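PDB 2XR1: transcription termination factor FttA from Methanosarcina mazei, which probably terminates transcription by cutting nascent RNA at the RNA polymerase exit channel and degrading the released RNA, using two zinc ions. Local coordinates for residues B[336-341]-B[365-370]; B[351-356]-B[590-595]. All coordinates share one frame; numbering follows the deposited sequence.

How the contacts relate
Contacts 1 and 2 lie side by side, their centres about 8 Å apart, and both involve neighbouring strands, 337-343 and 348-352, of one sheet of the metallo-beta-lactamase fold. Tyr592 of contact 2 joins them: its OH probably hydrogen-bonds Val368 O of contact 1 at 2.5 Å, and its backbone O probably accepts from Asn369 ND2 at 2.7 Å. Ile338 CD1 also packs against Tyr592 OH. The two zinc ions belong to the end of 351-356, where Asp355 binds both; contact 1 stands further back, with the Ile338 side chain about 12 Å from a zinc. One tyrosine thus serves both contacts, and helix, loop 365-370 and strand meet at it near the metal site.

Contact 1 (B[336-341]-B[365-370]); sequences SAISHF and DPAVNK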
loop_
_atom_site.group_PDB
_atom_site.type_symbol
_atom_site.label_atom_id
_atom_site.label_comp_id
_atom_site.label_asym_id
_atom_site.label_seq_id
_atom_site.Cartn_x
_atom_site.Cartn_y
_atom_site.Cartn_z
ATOM N N SER B 336 3.373 -13.432 -25.653
ATOM C CA SER B 336 2.723 -12.423 -24.789
ATOM C C SER B 336 1.447 -12.989 -24.199
ATOM O O SER B 336 0.686 -13.685 -24.847
ATOM C CB SER B 336 2.429 -11.111 -25.532
ATOM O OG SER B 336 1.436 -11.222 -26.579
ATOM N N ALA B 337 1.210 -12.715 -22.947
ATOM C CA ALA B 337 0.073 -13.333 -22.290
ATOM C C ALA B 337 -0.800 -12.297 -21.653
ATOM O O ALA B 337 -0.388 -11.208 -21.337
ATOM C CB ALA B 337 0.512 -14.370 -21.275
ATOM N N ILE B 338 -2.045 -12.657 -21.565
ATOM C CA ILE B 338 -3.024 -12.003 -20.744
ATOM C C ILE B 338 -3.123 -12.900 -19.508
ATOM O O ILE B 338 -3.209 -14.103 -19.592
ATOM C CB ILE B 338 -4.379 -11.939 -21.515
ATOM C CG1 ILE B 338 -4.299 -10.807 -22.544
ATOM C CG2 ILE B 338 -5.504 -11.710 -20.551
ATOM C CD1 ILE B 338 -5.404 -10.839 -23.463
ATOM N N SER B 339 -3.142 -12.312 -18.350
ATOM C CA SER B 339 -3.041 -13.071 -17.139
ATOM C C SER B 339 -4.346 -13.044 -16.394
ATOM O O SER B 339 -4.760 -12.003 -15.956
ATOM C CB SER B 339 -1.920 -12.479 -16.338
ATOM O OG SER B 339 -0.741 -12.621 -17.138
ATOM N N HIS B 340 -5.001 -14.184 -16.303
ATOM C CA HIS B 340 -6.212 -14.309 -15.531
ATOM C C HIS B 340 -5.940 -14.952 -14.151
ATOM O O HIS B 340 -5.366 -16.047 -14.065
ATOM C CB HIS B 340 -7.212 -15.155 -16.336
ATOM C CG HIS B 340 -8.520 -15.367 -15.662
ATOM N ND1 HIS B 340 -8.734 -16.387 -14.766
ATOM C CD2 HIS B 340 -9.690 -14.699 -15.758
ATOM C CE1 HIS B 340 -9.977 -16.323 -14.324
ATOM N NE2 HIS B 340 -10.579 -15.301 -14.904
ATOM N N PHE B 341 -6.364 -14.283 -13.094
ATOM C CA PHE B 341 -6.189 -14.761 -11.732
ATOM C C PHE B 341 -7.518 -15.030 -11.078
ATOM O O PHE B 341 -8.346 -14.111 -10.929
ATOM C CB PHE B 341 -5.497 -13.720 -10.895
ATOM C CG PHE B 341 -4.103 -13.448 -11.309
ATOM C CD1 PHE B 341 -3.061 -14.179 -10.786
ATOM C CD2 PHE B 341 -3.813 -12.450 -12.205
ATOM C CE1 PHE B 341 -1.791 -13.899 -11.115
ATOM C CE2 PHE B 341 -2.507 -12.182 -12.559
ATOM C CZ PHE B 341 -1.517 -12.913 -12.018
ATOM N N ASP B 365 -2.659 -14.160 -33.226
ATOM C CA ASP B 365 -4.119 -14.099 -33.188
ATOM C C ASP B 365 -4.492 -12.960 -32.247
ATOM O O ASP B 365 -3.655 -12.479 -31.504
ATOM C CB ASP B 365 -4.711 -15.405 -32.678
ATOM C CG ASP B 365 -4.406 -16.596 -33.579
ATOM O OD1 ASP B 365 -4.852 -16.618 -34.775
ATOM O OD2 ASP B 365 -3.722 -17.541 -33.056
ATOM N N PRO B 366 -5.756 -12.530 -32.280
ATOM C CA PRO B 366 -6.154 -11.412 -31.431
ATOM C C PRO B 366 -6.053 -11.735 -29.979
ATOM O O PRO B 366 -6.184 -12.886 -29.612
ATOM C CB PRO B 366 -7.646 -11.196 -31.776
ATOM C CG PRO B 366 -7.953 -12.018 -33.022
ATOM C CD PRO B 366 -6.846 -13.025 -33.174
ATOM N N ALA B 367 -5.796 -10.722 -29.164
ATOM C CA ALA B 367 -5.832 -10.836 -27.736
ATOM C C ALA B 367 -7.144 -11.508 -27.359
ATOM O O ALA B 367 -8.159 -11.312 -28.047
ATOM C CB ALA B 367 -5.713 -9.424 -27.109
ATOM N N VAL B 368 -7.133 -12.287 -26.288
ATOM C CA VAL B 368 -8.317 -12.999 -25.811
ATOM C C VAL B 368 -9.053 -12.145 -24.769
ATOM O O VAL B 368 -8.452 -11.569 -23.857
ATOM C CB VAL B 368 -7.950 -14.417 -25.207
ATOM C CG1 VAL B 368 -9.064 -14.942 -24.227
ATOM C CG2 VAL B 368 -7.643 -15.373 -26.305
ATOM N N ASN B 369 -10.368 -12.069 -24.905
ATOM C CA ASN B 369 -11.216 -11.432 -23.907
ATOM C C ASN B 369 -12.453 -12.254 -23.508
ATOM O O ASN B 369 -13.453 -11.687 -23.115
ATOM C CB ASN B 369 -11.586 -10.032 -24.367
ATOM C CG ASN B 369 -12.428 -10.013 -25.591
ATOM O OD1 ASN B 369 -12.689 -11.057 -26.249
ATOM N ND2 ASN B 369 -12.901 -8.784 -25.932
ATOM N N LYS B 370 -12.374 -13.583 -23.600
ATOM C CA LYS B 370 -13.444 -14.514 -23.155
ATOM C C LYS B 370 -12.864 -15.282 -21.978
ATOM O O LYS B 370 -11.769 -15.793 -22.083
ATOM C CB LYS B 370 -13.759 -15.495 -24.254
ATOM C CG LYS B 370 -15.206 -15.927 -24.341
#
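Ile338 lays its terminal methyl over the Ala367-Val368 part of the loop that faces it. CD1 lies 3.9 Å from Ala367 CB, an apolar contact, and it also packs against the backbone, 3.2 Å from Val368 O, a carbonyl whose polar partner is the hydroxyl of Tyr592. The side chain gets there by extension: CG1 stands anti to the carbonyl carbon (chi1 -78°), and CD1 continues trans to CA (chi2 169°), which carries the methyl out from the strand. Val368 itself contributes mainly its backbone; Ala367 offers its lone methyl. The interface is small, about 101 Å², with the backbones separated by 7.4 Å between Ile338 CA and Val368 CA. It is not isolated, however. Val351 of the adjoining strand and Tyr592 of helix 586-594 also press on Ile338, and Tyr592 reaches Ala367 too, so the isoleucine is enclosed by strand, loop and helix. On the loop side, the Asp365 carbonyl is held by Asn329 ND2. The example is that of a metallo-beta-lactamase fold in which the connection between the parallel strands 348-352 and 376-380, here without a helix, packs against Ile338 of the sheet, with Tyr592 alongside.

Contact 2 (B[351-356]-B[590-595]); sequences VFTGDY and MEYVKR. With ZN (zinc ion), chain E; ZN (zinc ion), chain F.
Tyr592, on helix 586-594, meets Tyr356 and Thr353 in 351-356, and the residues around it show how one helical side chain is singled out for the contact. Met590, which begins the segment, points away from 351-356 and packs on helix 610-624. Glu591 also lies off the interface; its OE2 pairs with Arg587. Tyr592 faces 351-356; CG, anti to the backbone N (chi1 -174°), brings the ring against Tyr356. Tyr356 CE2 lies over one face of this ring, toward its rim, 3.4 Å from Tyr592 CG. The two rings are inclined at 37° with centroids 4.3 Å apart, an oblique pairing. Beyond it, Thr353 CG2 approaches Tyr592 CE2 to 3.8 Å, the two side chains running past each other in opposite directions. Past the end of the helix, Arg595 makes a long salt bridge to Glu591. Within 351-356, Thr353 OG1 hydrogen-bonds Gly354 O at 2.7 Å, and that same carbonyl sits at the edge of the Tyr356 ring, in its plane. Next to Tyr356, Asp355 OD2 bridges the two zinc ions, which His245, His247 and His332, and Asp249, His250 and His607, complete. Chemically, the contact rests on ring and methyl packing, while each tyrosine hydroxyl bonds outside it, Tyr356 to Ser379 OG and Tyr592 to the Val368 carbonyl; this implies a largely apolar, buried joint between the N- and C-terminal metallo-beta-lactamase regions, its hydroxyls satisfied by partners outside or within 351-356, one residue from the bridging aspartate.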
loop_
_atom_site.group_PDB
_atom_site.type_symbol
_atom_site.label_atom_id
_atom_site.label_comp_id
_atom_site.label_asym_id
_atom_site.label_seq_id
_atom_site.Cartn_x
_atom_site.Cartn_y
_atom_site.Cartn_z
ATOM N N VAL B 351 -8.198 -9.761 -14.314
ATOM C CA VAL B 351 -7.347 -9.907 -15.475
ATOM C C VAL B 351 -6.368 -8.767 -15.645
ATOM O O VAL B 351 -6.733 -7.609 -15.636
ATOM C CB VAL B 351 -8.177 -9.998 -16.738
ATOM C CG1 VAL B 351 -7.310 -9.840 -17.912
ATOM C CG2 VAL B 351 -8.931 -11.355 -16.783
ATOM N N PHE B 352 -5.097 -9.102 -15.756
ATOM C CA PHE B 352 -4.100 -8.130 -16.090
ATOM C C PHE B 352 -3.826 -8.373 -17.519
ATOM O O PHE B 352 -3.448 -9.465 -17.844
ATOM C CB PHE B 352 -2.819 -8.391 -15.325
ATOM C CG PHE B 352 -2.846 -7.894 -13.924
ATOM C CD1 PHE B 352 -3.521 -8.603 -12.939
ATOM C CD2 PHE B 352 -2.164 -6.723 -13.563
ATOM C CE1 PHE B 352 -3.551 -8.148 -11.613
ATOM C CE2 PHE B 352 -2.193 -6.267 -12.256
ATOM C CZ PHE B 352 -2.891 -6.989 -11.270
ATOM N N THR B 353 -3.957 -7.378 -18.378
ATOM C CA THR B 353 -3.833 -7.620 -19.813
ATOM C C THR B 353 -2.409 -7.672 -20.237
ATOM O O THR B 353 -2.101 -8.320 -21.230
ATOM C CB THR B 353 -4.522 -6.520 -20.685
ATOM O OG1 THR B 353 -3.901 -5.279 -20.404
ATOM C CG2 THR B 353 -6.017 -6.398 -20.391
ATOM N N GLY B 354 -1.513 -7.011 -19.520
ATOM C CA GLY B 354 -0.157 -6.752 -20.062
ATOM C C GLY B 354 -0.370 -5.904 -21.318
ATOM O O GLY B 354 -1.401 -5.211 -21.439
ATOM N N ASP B 355 0.594 -5.954 -22.237
ATOM C CA ASP B 355 0.485 -5.299 -23.520
ATOM C C ASP B 355 -0.287 -6.277 -24.434
ATOM O O ASP B 355 -0.056 -7.487 -24.369
ATOM C CB ASP B 355 1.870 -4.983 -24.069
ATOM C CG ASP B 355 2.643 -3.910 -23.237
ATOM O OD1 ASP B 355 1.994 -3.385 -22.292
ATOM O OD2 ASP B 355 3.862 -3.611 -23.530
ATOM N N TYR B 356 -1.229 -5.782 -25.235
ATOM C CA TYR B 356 -2.002 -6.632 -26.085
ATOM C C TYR B 356 -2.446 -5.968 -27.351
ATOM O O TYR B 356 -2.470 -4.743 -27.423
ATOM C CB TYR B 356 -3.235 -7.117 -25.360
ATOM C CG TYR B 356 -4.254 -6.084 -24.980
ATOM C CD1 TYR B 356 -4.170 -5.406 -23.755
ATOM C CD2 TYR B 356 -5.360 -5.851 -25.789
ATOM C CE1 TYR B 356 -5.138 -4.480 -23.392
ATOM C CE2 TYR B 356 -6.351 -4.950 -25.446
ATOM C CZ TYR B 356 -6.235 -4.253 -24.249
ATOM O OH TYR B 356 -7.212 -3.362 -23.884
ATOM N N MET B 590 -10.948 -0.007 -26.884
ATOM C CA MET B 590 -12.348 0.108 -26.532
ATOM C C MET B 590 -13.123 -1.143 -26.899
ATOM O O MET B 590 -13.987 -1.562 -26.156
ATOM C CB MET B 590 -12.987 1.326 -27.212
ATOM C CG MET B 590 -12.542 2.647 -26.573
ATOM S SD MET B 590 -13.438 3.055 -25.011
ATOM C CE MET B 590 -14.800 4.048 -25.662
ATOM N N GLU B 591 -12.802 -1.750 -28.033
ATOM C CA GLU B 591 -13.506 -2.933 -28.487
ATOM C C GLU B 591 -13.193 -4.109 -27.538
ATOM O O GLU B 591 -14.094 -4.867 -27.180
ATOM C CB GLU B 591 -13.168 -3.243 -29.961
ATOM C CG GLU B 591 -13.768 -2.259 -31.003
ATOM C CD GLU B 591 -13.241 -2.459 -32.497
ATOM O OE1 GLU B 591 -12.071 -2.954 -32.687
ATOM O OE2 GLU B 591 -14.016 -2.123 -33.490
ATOM N N TYR B 592 -11.945 -4.195 -27.080
ATOM C CA TYR B 592 -11.505 -5.261 -26.179
ATOM C C TYR B 592 -12.338 -5.352 -24.911
ATOM O O TYR B 592 -12.740 -6.447 -24.509
ATOM C CB TYR B 592 -10.066 -5.060 -25.747
ATOM C CG TYR B 592 -9.508 -6.208 -24.928
ATOM C CD1 TYR B 592 -9.100 -7.376 -25.540
ATOM C CD2 TYR B 592 -9.348 -6.101 -23.565
ATOM C CE1 TYR B 592 -8.565 -8.416 -24.841
ATOM C CE2 TYR B 592 -8.840 -7.155 -22.831
ATOM C CZ TYR B 592 -8.449 -8.324 -23.500
ATOM O OH TYR B 592 -7.950 -9.406 -22.801
ATOM N N VAL B 593 -12.549 -4.202 -24.276
ATOM C CA VAL B 593 -13.357 -4.124 -23.065
ATOM C C VAL B 593 -14.807 -4.277 -23.409
ATOM O O VAL B 593 -15.497 -5.064 -22.802
ATOM C CB VAL B 593 -13.153 -2.808 -22.303
ATOM C CG1 VAL B 593 -13.838 -2.867 -20.946
ATOM C CG2 VAL B 593 -11.713 -2.568 -22.077
ATOM N N LYS B 594 -15.265 -3.544 -24.413
ATOM C CA LYS B 594 -16.696 -3.575 -24.843
ATOM C C LYS B 594 -17.223 -4.991 -25.136
ATOM O O LYS B 594 -18.349 -5.335 -24.800
ATOM C CB LYS B 594 -16.884 -2.717 -26.111
ATOM C CG LYS B 594 -18.316 -2.677 -26.619
ATOM C CD LYS B 594 -18.619 -1.575 -27.639
ATOM C CE LYS B 594 -20.149 -1.455 -27.780
ATOM N NZ LYS B 594 -20.712 -0.200 -28.442
ATOM N N ARG B 595 -16.405 -5.772 -25.821
ATOM C CA ARG B 595 -16.766 -7.122 -26.241
ATOM C C ARG B 595 -16.310 -8.222 -25.233
ATOM O O ARG B 595 -16.586 -9.411 -25.445
ATOM C CB ARG B 595 -16.154 -7.416 -27.604
ATOM C CG ARG B 595 -17.058 -7.187 -28.692
ATOM C CD ARG B 595 -16.811 -5.948 -29.454
ATOM N NE ARG B 595 -15.791 -6.114 -30.468
ATOM C CZ ARG B 595 -15.737 -5.415 -31.607
ATOM N NH1 ARG B 595 -16.678 -4.547 -31.922
ATOM N NH2 ARG B 595 -14.716 -5.583 -32.446
HETATM ZN ZN ZN E . 5.534 -4.693 -24.740
HETATM ZN ZN ZN F . 5.231 -2.409 -22.479
#